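Local coordinates for protein pyrethroid hydrolase (Sphingobium faniae, PDB 5Y5R) that hydrolyses the ester bond of pyrethroid insecticides such as cypermethrin and permethrin, releasing an alcohol and a cyclopropanecarboxylic acid, at residues I73-S78 and I99-V104; P193-E198 and P220-S225. One frame throughout, in Å; residues are numbered along the deposited sequence.

Interaction 1. Residues I73-S78 and I99-V104. With 8NL ((2-methyl-3-phenyl-phenyl)methyl (1~{S})-3-[(~{E})-2-chloranyl-3,3,3-tris(fluoranyl)prop-1-enyl]-2,2-dimethyl-cyclopropane-1-carboxylate), chain G.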
loop_
_atom_site.group_PDB
_atom_site.type_symbol
_atom_site.label_atom_id
_atom_site.label_comp_id
_atom_site.label_asym_id
_atom_site.label_seq_id
_atom_site.Cartn_x
_atom_site.Cartn_y
_atom_site.Cartn_z
ATOM N N ILE A 73 3.170 2.153 13.290
ATOM C CA ILE A 73 2.903 1.060 12.368
ATOM C C ILE A 73 2.665 1.677 10.992
ATOM O O ILE A 73 1.876 2.621 10.847
ATOM C CB ILE A 73 1.687 0.228 12.817
ATOM C CG1 ILE A 73 1.864 -0.285 14.253
ATOM C CG2 ILE A 73 1.487 -0.944 11.878
ATOM C CD1 ILE A 73 2.882 -1.424 14.431
ATOM N N LEU A 74 3.351 1.151 9.984
ATOM C CA LEU A 74 3.187 1.590 8.605
ATOM C C LEU A 74 2.448 0.509 7.853
ATOM O O LEU A 74 2.854 -0.666 7.890
ATOM C CB LEU A 74 4.537 1.856 7.936
ATOM C CG LEU A 74 5.430 2.933 8.530
ATOM C CD1 LEU A 74 6.539 3.266 7.524
ATOM C CD2 LEU A 74 4.555 4.138 8.902
ATOM N N LEU A 75 1.361 0.896 7.193
ATOM C CA LEU A 75 0.593 0.002 6.345
ATOM C C LEU A 75 0.604 0.548 4.923
ATOM O O LEU A 75 0.355 1.745 4.699
ATOM C CB LEU A 75 -0.854 -0.162 6.824
ATOM C CG LEU A 75 -1.735 -1.153 6.054
ATOM C CD1 LEU A 75 -2.766 -1.782 7.008
ATOM C CD2 LEU A 75 -2.488 -0.504 4.855
ATOM N N GLY A 76 0.905 -0.319 3.990
ATOM C CA GLY A 76 0.819 0.006 2.578
ATOM C C GLY A 76 -0.219 -0.875 1.915
ATOM O O GLY A 76 -0.306 -2.062 2.213
ATOM N N HIS A 77 -1.016 -0.286 1.021
ATOM C CA HIS A 77 -1.911 -1.073 0.183
ATOM C C HIS A 77 -1.364 -1.096 -1.244
ATOM O O HIS A 77 -0.896 -0.071 -1.747
ATOM C CB HIS A 77 -3.342 -0.553 0.206
ATOM C CG HIS A 77 -4.230 -1.195 -0.818
ATOM N ND1 HIS A 77 -4.718 -0.516 -1.916
ATOM C CD2 HIS A 77 -4.704 -2.456 -0.914
ATOM C CE1 HIS A 77 -5.473 -1.328 -2.631
ATOM N NE2 HIS A 77 -5.459 -2.522 -2.058
ATOM N N SER A 78 -1.305 -2.294 -1.830
ATOM C CA SER A 78 -0.865 -2.531 -3.206
ATOM C C SER A 78 0.463 -1.816 -3.443
ATOM O O SER A 78 1.450 -2.093 -2.757
ATOM C CB SER A 78 -1.903 -2.074 -4.224
ATOM O OG SER A 78 -1.924 -0.662 -4.336
ATOM N N ILE A 99 3.114 -3.484 7.708
ATOM C CA ILE A 99 1.958 -4.248 7.278
ATOM C C ILE A 99 1.795 -4.088 5.775
ATOM O O ILE A 99 1.573 -2.971 5.294
ATOM C CB ILE A 99 0.689 -3.780 7.994
ATOM C CG1 ILE A 99 0.837 -3.889 9.515
ATOM C CG2 ILE A 99 -0.500 -4.597 7.527
ATOM C CD1 ILE A 99 -0.391 -3.434 10.214
ATOM N N TYR A 100 1.827 -5.200 5.045
ATOM C CA TYR A 100 1.653 -5.213 3.591
ATOM C C TYR A 100 0.273 -5.781 3.267
ATOM O O TYR A 100 0.062 -6.998 3.340
ATOM C CB TYR A 100 2.766 -6.017 2.909
ATOM C CG TYR A 100 4.146 -5.449 3.084
ATOM C CD1 TYR A 100 4.879 -5.686 4.243
ATOM C CD2 TYR A 100 4.714 -4.663 2.112
ATOM C CE1 TYR A 100 6.143 -5.190 4.418
ATOM C CE2 TYR A 100 5.970 -4.144 2.278
ATOM C CZ TYR A 100 6.683 -4.397 3.443
ATOM O OH TYR A 100 7.961 -3.900 3.596
ATOM N N LEU A 101 -0.654 -4.915 2.872
ATOM C CA LEU A 101 -2.045 -5.280 2.613
ATOM C C LEU A 101 -2.237 -5.479 1.112
ATOM O O LEU A 101 -2.461 -4.512 0.369
ATOM C CB LEU A 101 -2.999 -4.218 3.177
ATOM C CG LEU A 101 -4.488 -4.385 2.862
ATOM C CD1 LEU A 101 -5.057 -5.755 3.290
ATOM C CD2 LEU A 101 -5.287 -3.252 3.481
ATOM N N THR A 102 -2.258 -6.757 0.703
ATOM C CA THR A 102 -2.185 -7.230 -0.682
ATOM C C THR A 102 -1.336 -6.219 -1.436
ATOM O O THR A 102 -1.776 -5.566 -2.395
ATOM C CB THR A 102 -3.594 -7.509 -1.252
ATOM O OG1 THR A 102 -3.499 -8.120 -2.547
ATOM C CG2 THR A 102 -4.510 -6.250 -1.307
ATOM N N ALA A 103 -0.115 -6.046 -0.938
ATOM C CA ALA A 103 0.762 -4.936 -1.276
ATOM C C ALA A 103 2.029 -5.450 -1.939
ATOM O O ALA A 103 2.360 -6.626 -1.846
ATOM C CB ALA A 103 1.142 -4.113 -0.025
ATOM N N VAL A 104 2.745 -4.542 -2.599
ATOM C CA VAL A 104 4.004 -4.895 -3.249
ATOM C C VAL A 104 5.045 -5.069 -2.146
ATOM O O VAL A 104 5.421 -4.111 -1.466
ATOM C CB VAL A 104 4.427 -3.830 -4.278
ATOM C CG1 VAL A 104 5.731 -4.218 -4.938
ATOM C CG2 VAL A 104 3.362 -3.657 -5.324
HETATM C C 8NL G . -5.856 1.910 -9.178
HETATM C C8 8NL G . -9.368 3.920 -9.471
HETATM C C9 8NL G . -9.900 4.660 -10.522
HETATM C C10 8NL G . -9.917 4.137 -11.808
HETATM C C11 8NL G . -9.388 2.859 -11.978
HETATM C C12 8NL G . -8.863 2.133 -10.910
HETATM C C13 8NL G . -5.093 0.532 -6.574
HETATM O O 8NL G . -4.368 -0.373 -7.441
HETATM CL CL 8NL G . 0.036 -3.018 -12.409
HETATM C C21 8NL G . -0.630 -2.105 -11.053
HETATM C C22 8NL G . -1.261 -0.766 -11.355
HETATM F F2 8NL G . -2.572 -0.901 -11.262
HETATM F F1 8NL G . -0.847 0.197 -10.556
HETATM F F 8NL G . -0.927 -0.445 -12.588
HETATM C C20 8NL G . -0.609 -2.629 -9.826
HETATM C C16 8NL G . -1.140 -1.865 -8.633
HETATM C C17 8NL G . -1.267 -2.883 -7.504
HETATM C C18 8NL G . 0.001 -2.347 -6.854
HETATM C C19 8NL G . -1.173 -4.343 -7.977
HETATM C C15 8NL G . -2.510 -2.089 -7.998
HETATM C C14 8NL G . -2.956 -0.821 -7.265
HETATM O O1 8NL G . -2.145 -0.167 -6.606
HETATM C C2 8NL G . -6.518 0.950 -6.972
HETATM C C3 8NL G . -7.508 0.688 -6.033
HETATM C C4 8NL G . -8.845 1.013 -6.255
HETATM C C5 8NL G . -9.218 1.659 -7.430
HETATM C C6 8NL G . -8.274 1.946 -8.408
HETATM C C1 8NL G . -6.913 1.600 -8.170
HETATM C C7 8NL G . -8.825 2.658 -9.633
#
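Ile99 meets the 73-78 strand through both side-chain branches. Ile99 CD1 lies 3.5 Å from Ile73 CG2; with CG1 beside the backbone N (chi1 -58°), Ile99 CG2 falls anti to that N and rests 3.7 Å from Leu75 CD1. Its backbone N bonds to Leu74 O, and its O receives Gly76 N at 3.0 Å, almost in line with the carbonyl. Leu75 spans two neighbours, its CD2 lying 4.1 Å from Leu101 CB; an alanine here would probably open a gap between Ile99 CG2 and the Leu101 side chain and leave Ile244 of helix 237-249 with less to pack on. Tyr100 turns to the other face, where its hydroxyl bonds to Ser85. Strands 71-77 and 95-101 are adjacent and parallel in the alpha/beta-hydrolase sheet, joined by the beta-alpha-beta crossover through helix 80-90. Gly76 and Ser78 fit the nucleophile elbow pattern, Ser78 turning with positive phi (49°). Leu101 N bonds to Gly76 O, and its own O takes a weak bond from Ser78 N (3.3 Å). Thr102 CG2 sits at the His77 ring edge, 3.8 Å from CD2; its OG1 bonds to Asp202, assigned to the charge relay, as His77 NE2 does to the backbone O of His230. Ala103 CB packs against Gly76 O at 3.4 Å. Val104 N reaches Ser78 O at 2.8 Å from above the carbonyl plane. The Ser78 hydroxyl is turned to O1 of the bound pyrethroid ester, at a doubtfully short separation; the ligand is also hydrogen-bonded to His230 NE2 and Ala12 N.

Interaction 2. Residues P193-E198 and P220-S225; sequences PRLYIE and PVAVVS
Glu198 and Ser225 pair across the last two parallel strands of the alpha/beta-hydrolase sheet, 194-199 and the edge strand 222-226, which a beta-alpha-beta crossover through helix 207-216 connects. From CB, near Val224 O, the Glu198 chain runs extended (chi2 172°). It crosses the Val223 side chain obliquely, Glu198 CG 3.7 Å from Val223 CG2, and the carboxylate carbon CD stays beside that methyl. OE2 turns to Arg211 in a salt bridge, whereas Glu198 OE1 accepts the Ser225 hydroxyl, OG 2.6 Å away and above the carboxylate plane. On the opposite face Ile197 and Val224 lie side by side, CG1 to CG2 at 3.7 Å, and Leu195 CD1 touches both Ala222 CB and Val224 CG1. Tyr196 CB touches Val221 CG1 before the ring leads away, its OH bonding to Ala103 O. Tyr196 N bonds to Ala222 O at 2.8 Å. The Arg194 chain bends at chi3 (-66°), bringing its guanidinium to Pro220 O, while NH1 is held by Leu190 O. Arg194 NH2 bonds to Pro220 O at 2.8 Å, the oxygen lying out of the guanidinium plane, with NE adding a weak bond. A water donates to that same Pro220 O, 2.9 Å away.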
loop_
_atom_site.group_PDB
_atom_site.type_symbol
_atom_site.label_atom_id
_atom_site.label_comp_id
_atom_site.label_asym_id
_atom_site.label_seq_id
_atom_site.Cartn_x
_atom_site.Cartn_y
_atom_site.Cartn_z
ATOM N N PRO A 193 9.459 -6.157 12.495
ATOM C CA PRO A 193 8.463 -7.208 12.243
ATOM C C PRO A 193 7.594 -6.863 11.043
ATOM O O PRO A 193 7.169 -5.718 10.860
ATOM C CB PRO A 193 7.644 -7.249 13.533
ATOM C CG PRO A 193 8.578 -6.740 14.593
ATOM C CD PRO A 193 9.476 -5.724 13.902
ATOM N N ARG A 194 7.296 -7.882 10.248
ATOM C CA ARG A 194 6.584 -7.723 8.987
ATOM C C ARG A 194 5.348 -8.607 8.999
ATOM O O ARG A 194 5.376 -9.734 9.523
ATOM C CB ARG A 194 7.481 -8.105 7.789
ATOM C CG ARG A 194 8.708 -7.243 7.596
ATOM C CD ARG A 194 9.612 -7.820 6.486
ATOM N NE ARG A 194 10.191 -9.123 6.830
ATOM C CZ ARG A 194 11.377 -9.262 7.414
ATOM N NH1 ARG A 194 12.086 -8.179 7.704
ATOM N NH2 ARG A 194 11.858 -10.473 7.708
ATOM N N LEU A 195 4.246 -8.059 8.512
ATOM C CA LEU A 195 3.004 -8.802 8.353
ATOM C C LEU A 195 2.458 -8.575 6.950
ATOM O O LEU A 195 2.389 -7.425 6.484
ATOM C CB LEU A 195 1.983 -8.386 9.423
ATOM C CG LEU A 195 0.521 -8.760 9.227
ATOM C CD1 LEU A 195 0.384 -10.267 9.283
ATOM C CD2 LEU A 195 -0.311 -8.101 10.331
ATOM N N TYR A 196 2.088 -9.669 6.280
ATOM C CA TYR A 196 1.376 -9.628 5.012
ATOM C C TYR A 196 -0.076 -10.035 5.242
ATOM O O TYR A 196 -0.348 -11.136 5.719
ATOM C CB TYR A 196 2.014 -10.558 3.973
ATOM C CG TYR A 196 1.679 -10.166 2.541
ATOM C CD1 TYR A 196 0.488 -10.543 1.950
ATOM C CD2 TYR A 196 2.552 -9.387 1.806
ATOM C CE1 TYR A 196 0.190 -10.165 0.635
ATOM C CE2 TYR A 196 2.262 -9.006 0.510
ATOM C CZ TYR A 196 1.092 -9.387 -0.069
ATOM O OH TYR A 196 0.841 -8.972 -1.358
ATOM N N ILE A 197 -1.004 -9.160 4.883
ATOM C CA ILE A 197 -2.430 -9.481 4.892
ATOM C C ILE A 197 -2.821 -9.755 3.456
ATOM O O ILE A 197 -2.873 -8.825 2.643
ATOM C CB ILE A 197 -3.283 -8.346 5.486
ATOM C CG1 ILE A 197 -2.798 -7.977 6.887
ATOM C CG2 ILE A 197 -4.762 -8.751 5.501
ATOM C CD1 ILE A 197 -3.698 -6.990 7.607
ATOM N N GLU A 198 -3.061 -11.034 3.139
ATOM C CA GLU A 198 -3.470 -11.438 1.809
ATOM C C GLU A 198 -4.951 -11.165 1.646
ATOM O O GLU A 198 -5.739 -11.355 2.578
ATOM C CB GLU A 198 -3.256 -12.945 1.556
ATOM C CG GLU A 198 -1.965 -13.568 1.978
ATOM C CD GLU A 198 -1.999 -15.111 1.826
ATOM O OE1 GLU A 198 -3.015 -15.747 2.185
ATOM O OE2 GLU A 198 -1.018 -15.685 1.344
ATOM N N PRO A 220 11.534 -14.034 7.844
ATOM C CA PRO A 220 10.141 -14.376 8.113
ATOM C C PRO A 220 9.205 -13.218 7.810
ATOM O O PRO A 220 9.559 -12.043 7.961
ATOM C CB PRO A 220 10.148 -14.716 9.615
ATOM C CG PRO A 220 11.241 -13.867 10.176
ATOM C CD PRO A 220 12.294 -13.759 9.077
ATOM N N VAL A 221 8.027 -13.574 7.308
ATOM C CA VAL A 221 6.916 -12.661 7.080
ATOM C C VAL A 221 5.694 -13.321 7.698
ATOM O O VAL A 221 5.286 -14.399 7.252
ATOM C CB VAL A 221 6.662 -12.393 5.581
ATOM C CG1 VAL A 221 5.427 -11.508 5.389
ATOM C CG2 VAL A 221 7.870 -11.806 4.900
ATOM N N ALA A 222 5.107 -12.683 8.710
ATOM C CA ALA A 222 3.857 -13.195 9.247
ATOM C C ALA A 222 2.748 -12.977 8.225
ATOM O O ALA A 222 2.832 -12.084 7.369
ATOM C CB ALA A 222 3.511 -12.508 10.570
ATOM N N VAL A 223 1.706 -13.804 8.295
ATOM C CA VAL A 223 0.653 -13.743 7.286
ATOM C C VAL A 223 -0.709 -13.962 7.934
ATOM O O VAL A 223 -0.879 -14.865 8.752
ATOM C CB VAL A 223 0.901 -14.776 6.164
ATOM C CG1 VAL A 223 0.915 -16.167 6.734
ATOM C CG2 VAL A 223 -0.148 -14.637 5.064
ATOM N N VAL A 224 -1.675 -13.113 7.596
ATOM C CA VAL A 224 -3.081 -13.394 7.843
ATOM C C VAL A 224 -3.829 -13.262 6.524
ATOM O O VAL A 224 -3.461 -12.480 5.639
ATOM C CB VAL A 224 -3.698 -12.521 8.967
ATOM C CG1 VAL A 224 -2.786 -12.492 10.168
ATOM C CG2 VAL A 224 -3.916 -11.124 8.503
ATOM N N SER A 225 -4.843 -14.090 6.362
ATOM C CA SER A 225 -5.585 -14.177 5.111
ATOM C C SER A 225 -6.985 -13.627 5.313
ATOM O O SER A 225 -7.648 -13.976 6.292
ATOM C CB SER A 225 -5.676 -15.632 4.642
ATOM O OG SER A 225 -4.391 -16.157 4.403
HETATM O O HOH W 1 9.256 -10.587 10.503
#

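In the fold
From the N terminus, the chain first lays down strand 3-9, which later flanks 71-77. Interaction 1 then closes a short loop, bringing strand 95-101 back beside 71-77 after helix 80-90. The chain next runs through the helices and small antiparallel sheet of residues 113-175 before re-entering the main sheet at 194-199. Interaction 2 closes a second loop around helix 207-216 and ends at the edge strand 222-226. The two loops follow in series, neither enclosing nor crossing the other. Strands 95-101 and 194-199 are neighbours and join them: Tyr100 N lies 2.7 Å from Leu195 O, a probable hydrogen bond, and Tyr100 CB packs on Tyr196 CD2.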